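Local coordinates for protein cycloalternan-forming enzyme (Listeria monocytogenes serovar 1/2a, PDB 5F7U) that binds glycans and combines a glycoside hydrolase family 31 TIM-barrel domain with a beta-rich N-terminal region and a family 6 carbohydrate binding module, at residues F321-D326 / N331-Y336; S662-S665 / S670-R673; T1003-I1008 / K1012-L1017. The protein carries 1 engineered substitution. All blocks are in the same frame, centred on the assembly; numbering follows the deposited sequence.

Interaction 1: F321-D326 / N331-Y336; sequences FVLDND and NMLDYY
Phe321 reaches across to Leu333 and Tyr335 between two packed beta layers. These strands are neighbours in sequence but are not paired. Strand 318-327 bonds to strand 235-243, while strand 333-338 bonds to strands 158-164 and 297-301. This is consistent with the beta-sandwich of the galactose mutarotase-like N-terminal domain of family 31 enzymes. The axes of the two short strand segments approach to 9.9 Å, so the contact is made by side chains, with one water at its polar end.

The bond to Phe321 CB points toward 331-336. With CG between the backbone N and the carbonyl carbon (chi1 64°), the ring swings across to Leu333 and Tyr335. On the ring, CE1 meets the methyl Leu333 CD1 at 3.7 Å. The far atom CZ lies over one face of the Tyr335 ring, displaced toward the rim, 3.9 Å from Tyr335 CD1. The pair is T-shaped, with planes at 66° and the Phe321 edge directed at the Tyr335 face. Leu333 CD1 also meets Leu323 CD2, at 3.7 Å.

The far end of the contact is polar. Asn331 ND2 donates to Asn325 OD1 over 3.0 Å. The bond uses a carbonyl lone pair and lies almost in the Asn331 amide plane, though the two amides are turned 76° apart. Asn325 ND2 is held by Ile235 O and Asp328 O. Asp326 OD1 accepts from Asp328 N. A water links the two segments, donating to Asp326 OD2 and accepting from Asn331 ND2 at 3.3 Å.

Interaction 2: S662-S665 / S670-R673; sequences SEKS and SEER. With GLC (alpha-D-glucopyranose), chain F.
Ser662 has its OG between the backbone N and the carbonyl carbon (chi1 54°), where the hydroxyl meets a water shared with Arg673 N. Lys664 and Glu671 both bend at chi2 (-60° and -67°), and their aliphatic parts run alongside each other. Both segments belong to the loop that follows strand 657-660, the eighth strand of the TIM barrel, and leads into helix 675-682.

Ser662 CB stands 3.2 Å from Glu671 O. Lys664 CG touches Glu671 CG at 3.9 Å. The water joins the two sides. It donates to Ser662 OG at 2.8 Å and accepts from Arg673 N. Next to it, Arg673 folds back on its own segment. NH1 donates to Glu671 O at 2.9 Å, nearly in the guanidinium plane and on a carbonyl lone pair. The same NH1 forms a salt bridge with Glu671 OE1, using the anti lone pair of that oxygen. One nitrogen thus ties together the backbone and carboxylate of Glu671, whose OE2 is also paired with Arg681.

Ser670 OG accepts from Glu672 N and closes an ST turn. That hydroxyl is also bonded to Glu373, a magnesium ligand. On the other segment, Glu663 extends to the glycan pocket. Lys664 NZ forms a salt bridge with its OE1 at 2.8 Å, approaching on the anti side and out of the carboxylate plane. Thr636 also bonds OE1, and Tyr275 OH bonds OE2. Glu663 OE2 accepts from glucopyranose O6 at 3.0 Å.

Interaction 3: T1003-I1008 / K1012-L1017; sequences TRTVYI and KQQITL
Gln1014 NE2 lies 3.6 Å from Thr1003 OG1, and both atoms are hydrogen-bonded to the same acceptor, Asp1050 OD1. Gln1014 CG leaves anti to the backbone N (chi1 -164°) and the chain stays extended, which carries the amide across to the threonine. Thr1005 OG1 takes the other oxygen, Asp1050 OD2, so residues of both strands hold this one carboxylate.

On the same face, Lys1012 lies alongside Tyr1007. Its CG sits over one ring face in a CH-pi contact, 4.2 Å from the Tyr1007 ring centroid. Lys1012 CD continues past the ring to 3.5 Å from Tyr1007 OH, which is bonded to Glu1047. Lys1012 CG also touches Thr1005 CG2 at 3.6 Å.

The two strands form a beta hairpin in the family 6 carbohydrate binding module, with strand 1011-1017 at the edge of its sheet. The hydrogen-bonded pairs are Arg1004 with Ile1015 and Val1006 with Gln1013. Val1006 N to Gln1013 O is nearly straight at 2.8 Å, while Arg1004 N to Ile1015 O is longer at 3.2 Å.

On the face of Arg1004, Val1006 and Ile1015, which are buried, Val1006 CG2 packs on Ile1015 CG2 at 3.8 Å. Arg1004 makes a cation-pi contact with Phe969 and donates from NH1 to Ala1052 O. Its NH2 bonds Thr1003 O at 2.8 Å, coming from above the carbonyl plane.

The three contacts follow one another along the chain and none touches another. Interaction 2 lies at a glycan pocket, since its Glu663 bonds a glucopyranose directly. Interaction 1 belongs to the beta-rich N-terminal region and stays about 30 Å from interaction 2 at the nearest atoms. It is packing within that region. Interaction 3 is in the carbohydrate binding module, about 48 Å from interaction 2 at the nearest atoms. It is close to a different glycan: the side chain of Arg1004 is about 7 Å from a bound glucopyranose. Interactions 1 and 3 lie on opposite sides of the chain's centre, with their own centres about 69 Å apart.

Interaction 1: F321-D326 / N331-Y336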
loop_
_atom_site.group_PDB
_atom_site.type_symbol
_atom_site.label_atom_id
_atom_site.label_comp_id
_atom_site.label_asym_id
_atom_site.label_seq_id
_atom_site.Cartn_x
_atom_site.Cartn_y
_atom_site.Cartn_z
ATOM N N PHE A 321 -16.584 7.530 -14.678
ATOM C CA PHE A 321 -16.055 6.207 -14.968
ATOM C C PHE A 321 -16.695 5.669 -16.225
ATOM O O PHE A 321 -17.849 5.945 -16.511
ATOM C CB PHE A 321 -16.141 5.227 -13.785
ATOM C CG PHE A 321 -17.542 4.893 -13.334
ATOM C CD1 PHE A 321 -18.341 4.001 -14.057
ATOM C CD2 PHE A 321 -18.045 5.434 -12.143
ATOM C CE1 PHE A 321 -19.624 3.683 -13.624
ATOM C CE2 PHE A 321 -19.325 5.109 -11.688
ATOM C CZ PHE A 321 -20.119 4.243 -12.445
ATOM N N VAL A 322 -15.906 4.923 -16.985
ATOM C CA VAL A 322 -16.414 4.246 -18.176
ATOM C C VAL A 322 -16.014 2.799 -17.978
ATOM O O VAL A 322 -14.820 2.488 -17.875
ATOM C CB VAL A 322 -15.817 4.813 -19.483
ATOM C CG1 VAL A 322 -16.408 4.078 -20.690
ATOM C CG2 VAL A 322 -16.123 6.294 -19.604
ATOM N N LEU A 323 -17.014 1.938 -17.872
ATOM C CA LEU A 323 -16.796 0.531 -17.542
ATOM C C LEU A 323 -17.123 -0.324 -18.747
ATOM O O LEU A 323 -18.212 -0.189 -19.319
ATOM C CB LEU A 323 -17.701 0.119 -16.358
ATOM C CG LEU A 323 -17.710 -1.373 -15.991
ATOM C CD1 LEU A 323 -16.371 -1.885 -15.463
ATOM C CD2 LEU A 323 -18.801 -1.673 -14.973
ATOM N N ASP A 324 -16.198 -1.208 -19.115
ATOM C CA ASP A 324 -16.411 -2.134 -20.233
ATOM C C ASP A 324 -17.341 -3.284 -19.848
ATOM O O ASP A 324 -17.541 -3.586 -18.669
ATOM C CB ASP A 324 -15.066 -2.701 -20.732
ATOM C CG ASP A 324 -14.150 -1.619 -21.331
ATOM O OD1 ASP A 324 -14.581 -0.461 -21.564
ATOM O OD2 ASP A 324 -12.983 -1.945 -21.592
ATOM N N ASN A 325 -17.935 -3.897 -20.862
ATOM C CA ASN A 325 -18.756 -5.084 -20.687
ATOM C C ASN A 325 -18.514 -6.007 -21.880
ATOM O O ASN A 325 -18.033 -5.546 -22.909
ATOM C CB ASN A 325 -20.223 -4.686 -20.632
ATOM C CG ASN A 325 -21.114 -5.813 -20.136
ATOM O OD1 ASN A 325 -20.799 -6.471 -19.140
ATOM N ND2 ASN A 325 -22.221 -6.049 -20.836
ATOM N N ASP A 326 -18.830 -7.293 -21.743
ATOM C CA ASP A 326 -18.605 -8.247 -22.828
ATOM C C ASP A 326 -19.756 -8.296 -23.831
ATOM O O ASP A 326 -19.762 -9.138 -24.715
ATOM C CB ASP A 326 -18.338 -9.639 -22.249
ATOM C CG ASP A 326 -19.512 -10.182 -21.442
ATOM O OD1 ASP A 326 -20.469 -9.439 -21.120
ATOM O OD2 ASP A 326 -19.480 -11.375 -21.105
ATOM N N ASN A 331 -25.829 -8.103 -17.633
ATOM C CA ASN A 331 -24.826 -7.679 -16.635
ATOM C C ASN A 331 -25.122 -6.258 -16.143
ATOM O O ASN A 331 -24.844 -5.299 -16.874
ATOM C CB ASN A 331 -23.403 -7.674 -17.242
ATOM C CG ASN A 331 -22.816 -9.064 -17.442
ATOM O OD1 ASN A 331 -23.302 -10.050 -16.881
ATOM N ND2 ASN A 331 -21.736 -9.146 -18.249
ATOM N N MET A 332 -25.717 -6.115 -14.952
ATOM C CA MET A 332 -25.984 -4.780 -14.396
ATOM C C MET A 332 -24.699 -4.006 -14.067
ATOM O O MET A 332 -23.686 -4.599 -13.706
ATOM C CB MET A 332 -26.811 -4.890 -13.107
ATOM C CG MET A 332 -28.247 -5.316 -13.335
ATOM S SD MET A 332 -29.215 -5.081 -11.825
ATOM C CE MET A 332 -28.571 -6.416 -10.837
ATOM N N LEU A 333 -24.762 -2.679 -14.167
ATOM C CA LEU A 333 -23.741 -1.826 -13.569
ATOM C C LEU A 333 -23.964 -1.836 -12.061
ATOM O O LEU A 333 -25.085 -1.684 -11.609
ATOM C CB LEU A 333 -23.854 -0.395 -14.131
ATOM C CG LEU A 333 -23.031 0.691 -13.412
ATOM C CD1 LEU A 333 -21.524 0.456 -13.601
ATOM C CD2 LEU A 333 -23.404 2.075 -13.917
ATOM N N ASP A 334 -22.884 -1.997 -11.298
ATOM C CA ASP A 334 -22.974 -2.195 -9.848
ATOM C C ASP A 334 -21.858 -1.370 -9.206
ATOM O O ASP A 334 -20.672 -1.661 -9.404
ATOM C CB ASP A 334 -22.808 -3.694 -9.574
ATOM C CG ASP A 334 -22.932 -4.069 -8.102
ATOM O OD1 ASP A 334 -23.220 -3.220 -7.237
ATOM O OD2 ASP A 334 -22.733 -5.269 -7.818
ATOM N N TYR A 335 -22.220 -0.321 -8.465
ATOM C CA TYR A 335 -21.182 0.494 -7.801
ATOM C C TYR A 335 -21.627 1.006 -6.441
ATOM O O TYR A 335 -22.822 1.049 -6.142
ATOM C CB TYR A 335 -20.662 1.633 -8.704
ATOM C CG TYR A 335 -21.643 2.753 -9.001
ATOM C CD1 TYR A 335 -22.610 2.601 -9.992
ATOM C CD2 TYR A 335 -21.572 3.978 -8.313
ATOM C CE1 TYR A 335 -23.531 3.619 -10.282
ATOM C CE2 TYR A 335 -22.482 5.011 -8.591
ATOM C CZ TYR A 335 -23.448 4.816 -9.580
ATOM O OH TYR A 335 -24.373 5.782 -9.899
ATOM N N TYR A 336 -20.653 1.360 -5.612
ATOM C CA TYR A 336 -20.940 1.763 -4.246
ATOM C C TYR A 336 -20.390 3.151 -3.999
ATOM O O TYR A 336 -19.293 3.487 -4.476
ATOM C CB TYR A 336 -20.283 0.828 -3.243
ATOM C CG TYR A 336 -20.696 -0.625 -3.276
ATOM C CD1 TYR A 336 -20.179 -1.515 -4.248
ATOM C CD2 TYR A 336 -21.530 -1.150 -2.284
ATOM C CE1 TYR A 336 -20.550 -2.872 -4.248
ATOM C CE2 TYR A 336 -21.893 -2.494 -2.272
ATOM C CZ TYR A 336 -21.402 -3.342 -3.249
ATOM O OH TYR A 336 -21.776 -4.672 -3.176
HETATM O O HOH W 1 -21.410 -12.278 -19.186
#

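Interaction 2: S662-S665 / S670-R673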
loop_
_atom_site.group_PDB
_atom_site.type_symbol
_atom_site.label_atom_id
_atom_site.label_comp_id
_atom_site.label_asym_id
_atom_site.label_seq_id
_atom_site.Cartn_x
_atom_site.Cartn_y
_atom_site.Cartn_z
ATOM N N SER A 662 17.589 -8.619 -5.734
ATOM C CA SER A 662 18.378 -8.240 -6.893
ATOM C C SER A 662 18.014 -9.086 -8.102
ATOM O O SER A 662 17.713 -10.270 -7.977
ATOM C CB SER A 662 19.887 -8.319 -6.607
ATOM O OG SER A 662 20.234 -9.608 -6.115
ATOM N N GLU A 663 18.107 -8.466 -9.273
ATOM C CA GLU A 663 17.688 -9.085 -10.529
ATOM C C GLU A 663 18.653 -10.111 -11.150
ATOM O O GLU A 663 18.226 -11.160 -11.663
ATOM C CB GLU A 663 17.464 -7.971 -11.547
ATOM C CG GLU A 663 16.963 -8.494 -12.881
ATOM C CD GLU A 663 16.874 -7.421 -13.935
ATOM O OE1 GLU A 663 17.914 -6.784 -14.261
ATOM O OE2 GLU A 663 15.751 -7.233 -14.435
ATOM N N LYS A 664 19.945 -9.791 -11.178
ATOM C CA LYS A 664 20.872 -10.521 -12.070
ATOM C C LYS A 664 21.105 -11.962 -11.631
ATOM O O LYS A 664 21.195 -12.258 -10.437
ATOM C CB LYS A 664 22.199 -9.769 -12.237
ATOM C CG LYS A 664 22.086 -8.377 -12.884
ATOM C CD LYS A 664 21.498 -8.435 -14.289
ATOM C CE LYS A 664 21.607 -7.084 -14.984
ATOM N NZ LYS A 664 20.321 -6.686 -15.630
ATOM N N SER A 665 21.180 -12.861 -12.606
ATOM C CA SER A 665 21.204 -14.297 -12.300
ATOM C C SER A 665 22.596 -14.853 -12.010
ATOM O O SER A 665 22.716 -15.818 -11.260
ATOM C CB SER A 665 20.538 -15.099 -13.420
ATOM O OG SER A 665 21.268 -14.927 -14.636
ATOM N N SER A 670 29.012 -9.559 -7.354
ATOM C CA SER A 670 27.660 -9.796 -6.851
ATOM C C SER A 670 26.785 -8.554 -6.937
ATOM O O SER A 670 27.237 -7.446 -6.625
ATOM C CB SER A 670 27.709 -10.228 -5.390
ATOM O OG SER A 670 26.393 -10.483 -4.906
ATOM N N GLU A 671 25.523 -8.770 -7.289
ATOM C CA GLU A 671 24.529 -7.703 -7.290
ATOM C C GLU A 671 23.624 -7.705 -6.061
ATOM O O GLU A 671 22.677 -6.915 -6.012
ATOM C CB GLU A 671 23.670 -7.782 -8.567
ATOM C CG GLU A 671 24.411 -7.387 -9.849
ATOM C CD GLU A 671 24.806 -5.916 -9.926
ATOM O OE1 GLU A 671 24.244 -5.057 -9.226
ATOM O OE2 GLU A 671 25.703 -5.599 -10.714
ATOM N N GLU A 672 23.909 -8.547 -5.057
ATOM C CA GLU A 672 23.058 -8.567 -3.849
ATOM C C GLU A 672 22.867 -7.162 -3.275
ATOM O O GLU A 672 23.849 -6.418 -3.078
ATOM C CB GLU A 672 23.685 -9.367 -2.713
ATOM C CG GLU A 672 23.813 -10.853 -2.908
ATOM C CD GLU A 672 24.457 -11.504 -1.692
ATOM O OE1 GLU A 672 24.562 -10.885 -0.584
ATOM O OE2 GLU A 672 24.921 -12.643 -1.865
ATOM N N ARG A 673 21.618 -6.826 -2.954
ATOM C CA ARG A 673 21.331 -5.608 -2.203
ATOM C C ARG A 673 21.356 -5.875 -0.686
ATOM O O ARG A 673 20.688 -5.200 0.096
ATOM C CB ARG A 673 19.997 -5.006 -2.651
ATOM C CG ARG A 673 20.131 -3.952 -3.761
ATOM C CD ARG A 673 20.540 -4.559 -5.087
ATOM N NE ARG A 673 20.351 -3.613 -6.192
ATOM C CZ ARG A 673 20.993 -3.683 -7.356
ATOM N NH1 ARG A 673 21.899 -4.646 -7.581
ATOM N NH2 ARG A 673 20.742 -2.776 -8.308
HETATM C C1 GLC F . 11.160 -9.558 -17.362
HETATM C C2 GLC F . 9.831 -10.080 -16.803
HETATM C C3 GLC F . 9.706 -9.809 -15.297
HETATM C C4 GLC F . 10.871 -10.446 -14.528
HETATM C C5 GLC F . 12.181 -9.907 -15.149
HETATM C C6 GLC F . 13.438 -10.526 -14.556
HETATM O O1 GLC F . 11.156 -8.124 -17.397
HETATM O O2 GLC F . 8.754 -9.446 -17.493
HETATM O O3 GLC F . 8.443 -10.286 -14.836
HETATM O O4 GLC F . 10.847 -10.093 -13.125
HETATM O O5 GLC F . 12.276 -10.035 -16.586
HETATM O O6 GLC F . 13.976 -9.495 -13.733
HETATM O O HOH W 2 19.799 -9.040 -3.442
#

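Interaction 3: T1003-I1008 / K1012-L1017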
loop_
_atom_site.group_PDB
_atom_site.type_symbol
_atom_site.label_atom_id
_atom_site.label_comp_id
_atom_site.label_asym_id
_atom_site.label_seq_id
_atom_site.Cartn_x
_atom_site.Cartn_y
_atom_site.Cartn_z
ATOM N N THR A 1003 20.405 38.747 33.321
ATOM C CA THR A 1003 19.035 38.977 32.830
ATOM C C THR A 1003 18.929 38.617 31.355
ATOM O O THR A 1003 19.892 38.769 30.589
ATOM C CB THR A 1003 18.525 40.434 33.008
ATOM O OG1 THR A 1003 19.291 41.314 32.185
ATOM C CG2 THR A 1003 18.602 40.912 34.463
ATOM N N ARG A 1004 17.751 38.122 30.976
ATOM C CA ARG A 1004 17.397 37.891 29.569
ATOM C C ARG A 1004 15.999 38.426 29.292
ATOM O O ARG A 1004 15.189 38.601 30.203
ATOM C CB ARG A 1004 17.477 36.406 29.196
ATOM C CG ARG A 1004 18.873 35.793 29.237
ATOM C CD ARG A 1004 19.790 36.337 28.146
ATOM N NE ARG A 1004 21.096 35.676 28.174
ATOM C CZ ARG A 1004 22.085 35.964 29.022
ATOM N NH1 ARG A 1004 23.232 35.297 28.937
ATOM N NH2 ARG A 1004 21.950 36.916 29.949
ATOM N N THR A 1005 15.728 38.695 28.021
ATOM C CA THR A 1005 14.441 39.219 27.608
ATOM C C THR A 1005 13.711 38.073 26.929
ATOM O O THR A 1005 14.314 37.312 26.158
ATOM C CB THR A 1005 14.633 40.429 26.672
ATOM O OG1 THR A 1005 15.298 41.472 27.392
ATOM C CG2 THR A 1005 13.310 40.964 26.177
ATOM N N VAL A 1006 12.424 37.922 27.256
ATOM C CA VAL A 1006 11.597 36.859 26.698
ATOM C C VAL A 1006 10.404 37.486 25.974
ATOM O O VAL A 1006 9.825 38.455 26.465
ATOM C CB VAL A 1006 11.088 35.882 27.796
ATOM C CG1 VAL A 1006 10.542 34.603 27.153
ATOM C CG2 VAL A 1006 12.220 35.524 28.750
ATOM N N TYR A 1007 10.057 36.924 24.816
ATOM C CA TYR A 1007 8.855 37.304 24.079
ATOM C C TYR A 1007 7.979 36.072 23.989
ATOM O O TYR A 1007 8.431 35.014 23.519
ATOM C CB TYR A 1007 9.211 37.779 22.671
ATOM C CG TYR A 1007 10.016 39.054 22.644
ATOM C CD1 TYR A 1007 11.403 39.038 22.816
ATOM C CD2 TYR A 1007 9.384 40.285 22.438
ATOM C CE1 TYR A 1007 12.142 40.218 22.778
ATOM C CE2 TYR A 1007 10.112 41.465 22.385
ATOM C CZ TYR A 1007 11.487 41.428 22.562
ATOM O OH TYR A 1007 12.191 42.609 22.521
ATOM N N ILE A 1008 6.729 36.215 24.419
ATOM C CA ILE A 1008 5.756 35.131 24.342
ATOM C C ILE A 1008 4.713 35.578 23.339
ATOM O O ILE A 1008 3.935 36.501 23.621
ATOM C CB ILE A 1008 5.072 34.848 25.715
ATOM C CG1 ILE A 1008 6.101 34.642 26.851
ATOM C CG2 ILE A 1008 4.082 33.673 25.575
ATOM C CD1 ILE A 1008 6.995 33.428 26.687
ATOM N N LYS A 1012 6.635 41.042 25.469
ATOM C CA LYS A 1012 7.969 41.095 26.081
ATOM C C LYS A 1012 7.927 41.105 27.610
ATOM O O LYS A 1012 7.089 41.763 28.216
ATOM C CB LYS A 1012 8.674 42.362 25.579
ATOM C CG LYS A 1012 10.116 42.589 26.022
ATOM C CD LYS A 1012 10.716 43.852 25.407
ATOM C CE LYS A 1012 10.078 45.135 25.921
ATOM N NZ LYS A 1012 10.884 46.341 25.558
ATOM N N GLN A 1013 8.862 40.398 28.230
ATOM C CA GLN A 1013 9.170 40.631 29.653
ATOM C C GLN A 1013 10.639 40.363 29.879
ATOM O O GLN A 1013 11.264 39.630 29.107
ATOM C CB GLN A 1013 8.323 39.740 30.561
ATOM C CG GLN A 1013 8.488 38.254 30.306
ATOM C CD GLN A 1013 7.661 37.425 31.253
ATOM O OE1 GLN A 1013 7.843 37.485 32.474
ATOM N NE2 GLN A 1013 6.725 36.665 30.701
ATOM N N GLN A 1014 11.183 40.932 30.953
ATOM C CA GLN A 1014 12.563 40.663 31.317
ATOM C C GLN A 1014 12.609 39.739 32.532
ATOM O O GLN A 1014 11.827 39.901 33.469
ATOM C CB GLN A 1014 13.328 41.962 31.584
ATOM C CG GLN A 1014 14.846 41.776 31.579
ATOM C CD GLN A 1014 15.636 43.053 31.821
ATOM O OE1 GLN A 1014 15.394 43.787 32.785
ATOM N NE2 GLN A 1014 16.613 43.309 30.956
ATOM N N ILE A 1015 13.528 38.778 32.504
ATOM C CA ILE A 1015 13.641 37.795 33.579
ATOM C C ILE A 1015 15.003 37.910 34.250
ATOM O O ILE A 1015 15.999 38.229 33.599
ATOM C CB ILE A 1015 13.385 36.344 33.109
ATOM C CG1 ILE A 1015 14.487 35.852 32.157
ATOM C CG2 ILE A 1015 12.001 36.249 32.465
ATOM C CD1 ILE A 1015 14.384 34.380 31.758
ATOM N N THR A 1016 15.012 37.650 35.550
ATOM C CA THR A 1016 16.217 37.721 36.375
ATOM C C THR A 1016 16.676 36.318 36.683
ATOM O O THR A 1016 15.890 35.471 37.137
ATOM C CB THR A 1016 15.948 38.484 37.680
ATOM O OG1 THR A 1016 15.667 39.845 37.357
ATOM C CG2 THR A 1016 17.165 38.447 38.606
ATOM N N LEU A 1017 17.951 36.074 36.420
ATOM C CA LEU A 1017 18.542 34.775 36.605
ATOM C C LEU A 1017 19.700 34.933 37.586
ATOM O O LEU A 1017 20.807 35.275 37.168
ATOM C CB LEU A 1017 19.017 34.240 35.261
ATOM C CG LEU A 1017 17.936 34.136 34.182
ATOM C CD1 LEU A 1017 18.552 33.989 32.798
ATOM C CD2 LEU A 1017 16.998 32.978 34.509
#